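Hydrazine synthase subunit alpha (Candidatus Kuenenia stuttgartiensis, PDB 5C2V) forms hydrazine from ammonia and hydroxylamine supplied by the gamma subunit, as the diheme alpha subunit of the anammox hydrazine synthase complex. Local coordinates at residues D[517-522]-D[591-596]; D[200-205]-D[413-418]; D[308-313]-D[336-341]. One frame throughout, in Å; residues are numbered along the deposited sequence.

Contact 1: D[517-522]-D[591-596]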
loop_
_atom_site.group_PDB
_atom_site.type_symbol
_atom_site.label_atom_id
_atom_site.label_comp_id
_atom_site.label_asym_id
_atom_site.label_seq_id
_atom_site.Cartn_x
_atom_site.Cartn_y
_atom_site.Cartn_z
ATOM N N THR D 517 -22.479 0.503 24.371
ATOM C CA THR D 517 -23.760 0.693 23.703
ATOM C C THR D 517 -24.400 -0.647 23.354
ATOM O O THR D 517 -23.707 -1.635 23.126
ATOM C CB THR D 517 -23.616 1.544 22.422
ATOM O OG1 THR D 517 -24.914 1.838 21.891
ATOM C CG2 THR D 517 -22.794 0.811 21.373
ATOM N N VAL D 518 -25.727 -0.675 23.332
ATOM C CA VAL D 518 -26.469 -1.881 22.988
ATOM C C VAL D 518 -27.778 -1.493 22.310
ATOM O O VAL D 518 -28.390 -0.484 22.664
ATOM C CB VAL D 518 -26.749 -2.751 24.241
ATOM C CG1 VAL D 518 -27.520 -1.959 25.287
ATOM C CG2 VAL D 518 -27.496 -4.025 23.865
ATOM N N THR D 519 -28.204 -2.275 21.323
ATOM C CA THR D 519 -29.447 -1.959 20.632
ATOM C C THR D 519 -30.144 -3.171 20.026
ATOM O O THR D 519 -29.534 -4.222 19.803
ATOM C CB THR D 519 -29.217 -0.931 19.506
ATOM O OG1 THR D 519 -30.467 -0.340 19.133
ATOM C CG2 THR D 519 -28.592 -1.596 18.293
ATOM N N SER D 520 -31.439 -2.997 19.776
ATOM C CA SER D 520 -32.240 -3.953 19.026
ATOM C C SER D 520 -32.497 -3.389 17.633
ATOM O O SER D 520 -32.715 -2.188 17.475
ATOM C CB SER D 520 -33.562 -4.241 19.741
ATOM O OG SER D 520 -33.346 -4.650 21.080
ATOM N N GLN D 521 -32.474 -4.253 16.626
ATOM C CA GLN D 521 -32.594 -3.811 15.244
ATOM C C GLN D 521 -33.021 -4.943 14.319
ATOM O O GLN D 521 -33.254 -6.065 14.762
ATOM C CB GLN D 521 -31.267 -3.234 14.761
ATOM C CG GLN D 521 -30.157 -4.265 14.713
ATOM C CD GLN D 521 -28.933 -3.766 13.984
ATOM O OE1 GLN D 521 -28.394 -2.706 14.301
ATOM N NE2 GLN D 521 -28.491 -4.524 12.990
ATOM N N LEU D 522 -33.099 -4.636 13.027
ATOM C CA LEU D 522 -33.480 -5.611 12.011
ATOM C C LEU D 522 -32.507 -6.785 11.957
ATOM O O LEU D 522 -31.330 -6.647 12.289
ATOM C CB LEU D 522 -33.556 -4.944 10.636
ATOM C CG LEU D 522 -34.625 -3.877 10.404
ATOM C CD1 LEU D 522 -34.235 -2.986 9.237
ATOM C CD2 LEU D 522 -35.970 -4.530 10.145
ATOM N N PRO D 591 -33.362 -0.994 23.774
ATOM C CA PRO D 591 -34.077 -0.064 22.889
ATOM C C PRO D 591 -33.799 -0.310 21.409
ATOM O O PRO D 591 -32.690 -0.701 21.041
ATOM C CB PRO D 591 -33.541 1.310 23.312
ATOM C CG PRO D 591 -32.963 1.105 24.672
ATOM C CD PRO D 591 -32.425 -0.289 24.665
ATOM N N PHE D 592 -34.808 -0.086 20.573
ATOM C CA PHE D 592 -34.650 -0.181 19.126
ATOM C C PHE D 592 -33.997 1.078 18.566
ATOM O O PHE D 592 -34.063 2.143 19.181
ATOM C CB PHE D 592 -36.001 -0.426 18.452
ATOM C CG PHE D 592 -36.548 -1.804 18.683
ATOM C CD1 PHE D 592 -37.343 -2.072 19.785
ATOM C CD2 PHE D 592 -36.263 -2.834 17.803
ATOM C CE1 PHE D 592 -37.846 -3.340 20.003
ATOM C CE2 PHE D 592 -36.762 -4.105 18.015
ATOM C CZ PHE D 592 -37.555 -4.358 19.117
ATOM N N ALA D 593 -33.360 0.947 17.406
ATOM C CA ALA D 593 -32.675 2.069 16.772
ATOM C C ALA D 593 -33.631 3.225 16.484
ATOM O O ALA D 593 -34.658 3.048 15.828
ATOM C CB ALA D 593 -31.994 1.615 15.491
ATOM N N PHE D 594 -33.278 4.407 16.977
ATOM C CA PHE D 594 -34.111 5.594 16.815
ATOM C C PHE D 594 -33.939 6.193 15.424
ATOM O O PHE D 594 -32.873 6.085 14.821
ATOM C CB PHE D 594 -33.775 6.635 17.886
ATOM C CG PHE D 594 -34.034 6.167 19.292
ATOM C CD1 PHE D 594 -33.122 5.356 19.948
ATOM C CD2 PHE D 594 -35.186 6.547 19.961
ATOM C CE1 PHE D 594 -33.357 4.926 21.241
ATOM C CE2 PHE D 594 -35.426 6.121 21.255
ATOM C CZ PHE D 594 -34.510 5.310 21.895
ATOM N N ARG D 595 -34.991 6.830 14.922
ATOM C CA ARG D 595 -34.975 7.371 13.568
ATOM C C ARG D 595 -34.221 8.697 13.461
ATOM O O ARG D 595 -33.451 8.900 12.523
ATOM C CB ARG D 595 -36.408 7.543 13.055
ATOM C CG ARG D 595 -36.516 8.342 11.767
ATOM C CD ARG D 595 -37.909 8.258 11.169
ATOM N NE ARG D 595 -38.048 7.122 10.263
ATOM C CZ ARG D 595 -38.300 7.235 8.963
ATOM N NH1 ARG D 595 -38.451 8.433 8.417
ATOM N NH2 ARG D 595 -38.409 6.150 8.210
ATOM N N TYR D 596 -34.432 9.593 14.421
ATOM C CA TYR D 596 -33.864 10.938 14.327
ATOM C C TYR D 596 -32.943 11.301 15.490
ATOM O O TYR D 596 -32.745 10.512 16.414
ATOM C CB TYR D 596 -34.986 11.974 14.235
ATOM C CG TYR D 596 -35.825 11.875 12.981
ATOM C CD1 TYR D 596 -35.236 11.668 11.740
ATOM C CD2 TYR D 596 -37.207 11.986 13.040
ATOM C CE1 TYR D 596 -36.003 11.580 10.592
ATOM C CE2 TYR D 596 -37.981 11.897 11.901
ATOM C CZ TYR D 596 -37.375 11.694 10.679
ATOM O OH TYR D 596 -38.145 11.605 9.542
#

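Contact 2: D[200-205]-D[413-418]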
loop_
_atom_site.group_PDB
_atom_site.type_symbol
_atom_site.label_atom_id
_atom_site.label_comp_id
_atom_site.label_asym_id
_atom_site.label_seq_id
_atom_site.Cartn_x
_atom_site.Cartn_y
_atom_site.Cartn_z
ATOM N N ARG D 200 -36.094 -31.864 14.590
ATOM C CA ARG D 200 -35.498 -32.759 15.568
ATOM C C ARG D 200 -34.652 -31.953 16.538
ATOM O O ARG D 200 -34.752 -32.122 17.753
ATOM C CB ARG D 200 -34.659 -33.841 14.877
ATOM C CG ARG D 200 -33.570 -34.453 15.752
ATOM C CD ARG D 200 -33.088 -35.787 15.196
ATOM N NE ARG D 200 -31.850 -36.241 15.827
ATOM C CZ ARG D 200 -31.778 -36.792 17.034
ATOM N NH1 ARG D 200 -32.874 -36.957 17.760
ATOM N NH2 ARG D 200 -30.604 -37.174 17.520
ATOM N N ILE D 201 -33.820 -31.070 15.994
ATOM C CA ILE D 201 -32.952 -30.239 16.820
ATOM C C ILE D 201 -33.698 -29.129 17.569
ATOM O O ILE D 201 -33.625 -29.043 18.795
ATOM C CB ILE D 201 -31.839 -29.596 15.970
ATOM C CG1 ILE D 201 -31.046 -30.675 15.227
ATOM C CG2 ILE D 201 -30.919 -28.758 16.841
ATOM C CD1 ILE D 201 -29.943 -30.131 14.342
ATOM N N THR D 202 -34.406 -28.278 16.829
ATOM C CA THR D 202 -35.103 -27.131 17.416
ATOM C C THR D 202 -36.484 -27.447 17.994
ATOM O O THR D 202 -36.869 -26.906 19.030
ATOM C CB THR D 202 -35.263 -25.993 16.388
ATOM O OG1 THR D 202 -36.060 -26.449 15.288
ATOM C CG2 THR D 202 -33.905 -25.536 15.879
ATOM N N GLY D 203 -37.225 -28.323 17.323
ATOM C CA GLY D 203 -38.610 -28.576 17.682
ATOM C C GLY D 203 -39.598 -27.956 16.708
ATOM O O GLY D 203 -40.805 -27.948 16.951
ATOM N N HIS D 204 -39.077 -27.433 15.601
ATOM C CA HIS D 204 -39.904 -26.870 14.539
ATOM C C HIS D 204 -39.198 -27.040 13.199
ATOM O O HIS D 204 -37.970 -27.000 13.134
ATOM C CB HIS D 204 -40.196 -25.391 14.806
ATOM C CG HIS D 204 -41.274 -24.815 13.936
ATOM N ND1 HIS D 204 -41.109 -24.607 12.584
ATOM C CD2 HIS D 204 -42.526 -24.393 14.232
ATOM C CE1 HIS D 204 -42.216 -24.089 12.082
ATOM N NE2 HIS D 204 -43.091 -23.948 13.062
ATOM N N VAL D 205 -39.969 -27.227 12.132
ATOM C CA VAL D 205 -39.393 -27.363 10.799
ATOM C C VAL D 205 -38.691 -26.073 10.389
ATOM O O VAL D 205 -39.023 -24.992 10.877
ATOM C CB VAL D 205 -40.458 -27.721 9.744
ATOM C CG1 VAL D 205 -41.022 -29.109 10.004
ATOM C CG2 VAL D 205 -41.566 -26.677 9.726
ATOM N N TYR D 413 -36.416 -23.021 25.548
ATOM C CA TYR D 413 -36.016 -23.519 24.229
ATOM C C TYR D 413 -37.228 -23.907 23.381
ATOM O O TYR D 413 -37.385 -25.064 22.989
ATOM C CB TYR D 413 -35.062 -24.711 24.367
ATOM C CG TYR D 413 -34.242 -24.995 23.126
ATOM C CD1 TYR D 413 -33.115 -24.241 22.827
ATOM C CD2 TYR D 413 -34.590 -26.024 22.258
ATOM C CE1 TYR D 413 -32.362 -24.496 21.695
ATOM C CE2 TYR D 413 -33.844 -26.287 21.124
ATOM C CZ TYR D 413 -32.730 -25.521 20.849
ATOM O OH TYR D 413 -31.983 -25.780 19.722
ATOM N N GLN D 414 -38.087 -22.929 23.112
ATOM C CA GLN D 414 -39.252 -23.123 22.253
ATOM C C GLN D 414 -39.219 -22.208 21.030
ATOM O O GLN D 414 -39.213 -20.984 21.173
ATOM C CB GLN D 414 -40.541 -22.904 23.045
ATOM C CG GLN D 414 -40.775 -23.947 24.125
ATOM C CD GLN D 414 -42.034 -23.690 24.925
ATOM O OE1 GLN D 414 -42.013 -22.974 25.925
ATOM N NE2 GLN D 414 -43.143 -24.277 24.488
ATOM N N PRO D 415 -39.182 -22.797 19.824
ATOM C CA PRO D 415 -39.216 -22.030 18.573
ATOM C C PRO D 415 -40.405 -21.073 18.501
ATOM O O PRO D 415 -41.492 -21.407 18.970
ATOM C CB PRO D 415 -39.333 -23.114 17.499
ATOM C CG PRO D 415 -38.740 -24.327 18.123
ATOM C CD PRO D 415 -39.098 -24.248 19.579
ATOM N N PHE D 416 -40.192 -19.894 17.924
ATOM C CA PHE D 416 -41.255 -18.907 17.780
ATOM C C PHE D 416 -41.074 -18.056 16.526
ATOM O O PHE D 416 -39.951 -17.706 16.152
ATOM C CB PHE D 416 -41.327 -18.009 19.021
ATOM C CG PHE D 416 -40.051 -17.266 19.316
ATOM C CD1 PHE D 416 -39.058 -17.846 20.089
ATOM C CD2 PHE D 416 -39.850 -15.983 18.832
ATOM C CE1 PHE D 416 -37.887 -17.164 20.367
ATOM C CE2 PHE D 416 -38.681 -15.297 19.106
ATOM C CZ PHE D 416 -37.699 -15.888 19.875
ATOM N N ASP D 417 -42.193 -17.729 15.886
ATOM C CA ASP D 417 -42.197 -16.871 14.708
ATOM C C ASP D 417 -42.483 -15.433 15.121
ATOM O O ASP D 417 -43.560 -15.129 15.633
ATOM C CB ASP D 417 -43.236 -17.355 13.693
ATOM C CG ASP D 417 -43.162 -16.605 12.376
ATOM O OD1 ASP D 417 -43.624 -15.446 12.320
ATOM O OD2 ASP D 417 -42.649 -17.178 11.393
ATOM N N GLN D 418 -41.517 -14.549 14.895
ATOM C CA GLN D 418 -41.627 -13.167 15.345
ATOM C C GLN D 418 -42.636 -12.366 14.527
ATOM O O GLN D 418 -43.223 -11.406 15.025
ATOM C CB GLN D 418 -40.258 -12.483 15.292
ATOM C CG GLN D 418 -39.179 -13.193 16.091
ATOM C CD GLN D 418 -37.859 -12.448 16.081
ATOM O OE1 GLN D 418 -36.957 -12.771 15.308
ATOM N NE2 GLN D 418 -37.737 -11.447 16.945
#

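Contact 3: D[308-313]-D[336-341]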
loop_
_atom_site.group_PDB
_atom_site.type_symbol
_atom_site.label_atom_id
_atom_site.label_comp_id
_atom_site.label_asym_id
_atom_site.label_seq_id
_atom_site.Cartn_x
_atom_site.Cartn_y
_atom_site.Cartn_z
ATOM N N TRP D 308 -9.956 -14.675 -9.749
ATOM C CA TRP D 308 -9.451 -15.933 -10.300
ATOM C C TRP D 308 -9.550 -17.101 -9.320
ATOM O O TRP D 308 -9.347 -16.939 -8.117
ATOM C CB TRP D 308 -7.999 -15.775 -10.753
ATOM C CG TRP D 308 -7.855 -15.241 -12.144
ATOM C CD1 TRP D 308 -8.728 -14.425 -12.804
ATOM C CD2 TRP D 308 -6.781 -15.502 -13.056
ATOM N NE1 TRP D 308 -8.258 -14.153 -14.066
ATOM C CE2 TRP D 308 -7.064 -14.804 -14.246
ATOM C CE3 TRP D 308 -5.605 -16.254 -12.979
ATOM C CZ2 TRP D 308 -6.216 -14.834 -15.350
ATOM C CZ3 TRP D 308 -4.764 -16.285 -14.077
ATOM C CH2 TRP D 308 -5.073 -15.580 -15.247
ATOM N N GLY D 309 -9.861 -18.280 -9.854
ATOM C CA GLY D 309 -9.967 -19.487 -9.055
ATOM C C GLY D 309 -8.732 -20.363 -9.151
ATOM O O GLY D 309 -8.668 -21.432 -8.543
ATOM N N VAL D 310 -7.751 -19.912 -9.926
ATOM C CA VAL D 310 -6.472 -20.605 -10.029
ATOM C C VAL D 310 -5.351 -19.665 -9.600
ATOM O O VAL D 310 -5.522 -18.447 -9.607
ATOM C CB VAL D 310 -6.207 -21.120 -11.457
ATOM C CG1 VAL D 310 -7.349 -22.014 -11.919
ATOM C CG2 VAL D 310 -6.016 -19.959 -12.418
ATOM N N GLY D 311 -4.207 -20.228 -9.230
ATOM C CA GLY D 311 -3.138 -19.442 -8.641
ATOM C C GLY D 311 -2.089 -20.307 -7.973
ATOM O O GLY D 311 -1.867 -21.448 -8.376
ATOM N N GLN D 312 -1.416 -19.748 -6.972
ATOM C CA GLN D 312 -0.450 -20.506 -6.186
ATOM C C GLN D 312 -1.092 -21.086 -4.929
ATOM O O GLN D 312 -2.293 -20.927 -4.704
ATOM C CB GLN D 312 0.743 -19.626 -5.810
ATOM C CG GLN D 312 1.472 -19.035 -7.005
ATOM C CD GLN D 312 2.016 -20.098 -7.940
ATOM O OE1 GLN D 312 2.353 -21.203 -7.515
ATOM N NE2 GLN D 312 2.103 -19.767 -9.223
ATOM N N LEU D 313 -0.289 -21.762 -4.114
ATOM C CA LEU D 313 -0.776 -22.351 -2.870
ATOM C C LEU D 313 -0.154 -21.674 -1.654
ATOM O O LEU D 313 1.069 -21.600 -1.532
ATOM C CB LEU D 313 -0.484 -23.854 -2.833
ATOM C CG LEU D 313 -1.224 -24.746 -3.832
ATOM C CD1 LEU D 313 -0.846 -26.205 -3.623
ATOM C CD2 LEU D 313 -2.728 -24.556 -3.712
ATOM N N LEU D 336 0.515 -23.379 -12.468
ATOM C CA LEU D 336 -0.701 -22.930 -11.796
ATOM C C LEU D 336 -1.363 -24.053 -10.999
ATOM O O LEU D 336 -1.542 -25.167 -11.498
ATOM C CB LEU D 336 -1.694 -22.356 -12.810
ATOM C CG LEU D 336 -1.298 -21.044 -13.490
ATOM C CD1 LEU D 336 -2.404 -20.564 -14.418
ATOM C CD2 LEU D 336 -0.962 -19.981 -12.455
ATOM N N TYR D 337 -1.726 -23.743 -9.757
ATOM C CA TYR D 337 -2.338 -24.715 -8.857
ATOM C C TYR D 337 -3.789 -24.364 -8.546
ATOM O O TYR D 337 -4.164 -23.192 -8.513
ATOM C CB TYR D 337 -1.545 -24.809 -7.551
ATOM C CG TYR D 337 -0.178 -25.440 -7.687
ATOM C CD1 TYR D 337 0.896 -24.719 -8.193
ATOM C CD2 TYR D 337 0.041 -26.754 -7.295
ATOM C CE1 TYR D 337 2.148 -25.292 -8.313
ATOM C CE2 TYR D 337 1.289 -27.335 -7.412
ATOM C CZ TYR D 337 2.339 -26.600 -7.920
ATOM O OH TYR D 337 3.583 -27.175 -8.038
ATOM N N ARG D 338 -4.599 -25.393 -8.316
ATOM C CA ARG D 338 -5.987 -25.211 -7.913
ATOM C C ARG D 338 -6.508 -26.456 -7.195
ATOM O O ARG D 338 -5.959 -27.552 -7.349
ATOM C CB ARG D 338 -6.864 -24.893 -9.129
ATOM C CG ARG D 338 -7.042 -26.063 -10.080
ATOM C CD ARG D 338 -7.642 -25.646 -11.412
ATOM N NE ARG D 338 -8.990 -25.107 -11.282
ATOM C CZ ARG D 338 -9.770 -24.800 -12.315
ATOM N NH1 ARG D 338 -9.335 -24.984 -13.554
ATOM N NH2 ARG D 338 -10.986 -24.312 -12.110
ATOM N N SER D 339 -7.564 -26.265 -6.409
ATOM C CA SER D 339 -8.271 -27.350 -5.728
ATOM C C SER D 339 -7.377 -28.309 -4.938
ATOM O O SER D 339 -7.277 -29.487 -5.282
ATOM C CB SER D 339 -9.084 -28.147 -6.750
ATOM O OG SER D 339 -9.906 -27.291 -7.526
ATOM N N PRO D 340 -6.723 -27.811 -3.875
ATOM C CA PRO D 340 -5.913 -28.702 -3.035
ATOM C C PRO D 340 -6.780 -29.560 -2.116
ATOM O O PRO D 340 -7.803 -29.079 -1.630
ATOM C CB PRO D 340 -5.053 -27.728 -2.231
ATOM C CG PRO D 340 -5.911 -26.514 -2.101
ATOM C CD PRO D 340 -6.713 -26.423 -3.377
ATOM N N TYR D 341 -6.385 -30.809 -1.884
ATOM C CA TYR D 341 -7.148 -31.687 -1.000
ATOM C C TYR D 341 -6.272 -32.467 -0.021
ATOM O O TYR D 341 -5.780 -33.546 -0.351
ATOM C CB TYR D 341 -8.001 -32.662 -1.809
ATOM C CG TYR D 341 -9.218 -33.121 -1.043
ATOM C CD1 TYR D 341 -9.137 -34.173 -0.140
ATOM C CD2 TYR D 341 -10.441 -32.486 -1.202
ATOM C CE1 TYR D 341 -10.243 -34.588 0.571
ATOM C CE2 TYR D 341 -11.553 -32.893 -0.496
ATOM C CZ TYR D 341 -11.448 -33.943 0.389
ATOM O OH TYR D 341 -12.555 -34.350 1.092
#

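Contact 1: D[517-522]-D[591-596]
The backbones of Ser520 and Phe592 pair in a single beta bridge, their CA atoms 4.5 Å apart. Ser520 uses both of its backbone groups: its N donates to Pro591 O (2.9 Å, nearly straight at 171°), while its O accepts from Ala593 N at 3.2 Å with a more bent N-H. Thr519 adds a second donor to the proline carbonyl, OG1 reaching Pro591 O at 3.0 Å. The two donors come to that oxygen from opposite faces of the carbonyl plane, which should hold the peptide between Pro591 and Phe592 in place. Thr519 can do this because its OG1 stands anti to the backbone N (chi1 -162°). Next to the bridge, Ser520 CB sits over one face of the Phe592 ring, 3.8 Å from its centroid, a CH-pi contact. The hydroxyl of Ser520 is held by Ser590 OG, and Trp428 meets the Phe592 ring edge-to-face. Strand 517-522 is an outermost strand of a small mixed sheet that also holds 428-433 and 553-556, the last carrying the heme-bound Cys556. The contact is thus a one-bridge extension of a sheet edge in the heme-binding middle domain, the side chain of Thr519 lying about 9 Å from a bound heme c.

Contact 2: D[200-205]-D[413-418]
Pro415 fits its ring into the turn that follows helix 196-201. Pro415 CG lies 3.3 Å from Thr202 O, and Pro415 CB lies 3.6 Å from His204 CB, so the ring touches a carbonyl and a methylene of the same turn. On the helix side of it, Tyr413 brings the edge of its ring to the carbonyls of Ile201 and Thr202: Tyr413 CE2 is 3.6 Å from Ile201 O, which lies near the ring plane, and 3.7 Å from Thr202 O, which meets the ring obliquely. The phenol points this way because Tyr413 CG stands anti to the backbone N (chi1 -161°).

One shell out, the turn is shaped by Thr202. Thr202 OG1 accepts from His204 N at 3.2 Å, an ST turn, and also bonds Ile198 O back in the helix; Gly203, with positive phi, lets the chain turn between them. His204 ND1 donates to Val205 O at 2.7 Å, with the oxygen in the ring plane, which fixes the imidazole's rotation. Further out, the gamma subunit packs Val26 on Tyr413, and its Glu28 forms a salt bridge with Arg200.

No hydrogen bond crosses between the segments. C-H groups of a proline and an aromatic edge meet carbonyl oxygens near the C-terminal end of a short helix, where the helix dipole may add a little to their negative charge, so the fit probably rests on shape and weak electrostatics.

Contact 3: D[308-313]-D[336-341]
Val310 sets CG1 anti to its carbonyl carbon (chi1 -56°), which lays that methyl over one face of the Arg338 guanidinium, Val310 CG1 lying 3.6 Å from Arg338 NE. The arginine meets it by starting with CG between its backbone N and carbonyl carbon (chi1 70°) and bending at chi3. The other methyl, Val310 CG2, touches Leu336 CD1 at 4.2 Å. The Tyr337 CB points toward 308-313, and its side chain and that of Leu313 cross at about a right angle: Leu313 CG is 3.7 Å from Tyr337 CB, and Leu313 CD1 is 3.8 Å from Tyr337 CD2. The backbones of Gly311 and Tyr337 form a hydrogen-bonded antiparallel pair, Gly311 N to Tyr337 O at 3.0 Å and Tyr337 N to Gly311 O at 2.7 Å. The bridge, at Gly311 near the start of strand 312-317, probably joins neighbouring blades of the six-bladed beta-propeller: that strand is third in its four-stranded sheet and 336-342 is the first of the next. Farther along, the Leu313 and Pro340 side chains slide past each other in opposite directions, Leu313 CD2 4.1 Å from Pro340 CG. Asp333 bonds the Tyr337 hydroxyl, Gln312 OE1 is hydrogen-bonded to Thr330 OG1, and Asp44 forms a salt bridge with Arg338. Trp308 of the second alpha subunit packs on Leu336.

Overall arrangement
From the N terminus, the chain reaches 200-205 first and opens the long loop of contact 2. Inside it, 308-313 and 336-341 close the short loop of contact 3, which probably links two successive propeller blades. The large loop shuts at 413-418, tying a helix within the propeller part of the chain to the small sheet that follows. Contact 1 comes afterwards, in series, joining the middle-domain sheet edge to the segment leading into strand 596-599; its loop holds Cys556, Cys559, His560 and the heme ligand Tyr564. None of the loops cross. Contacts 1 and 2 come within about 7 Å at their nearest atoms, while contacts 1 and 3 lie on opposite sides of the chain's centre, their own centres 44 Å apart.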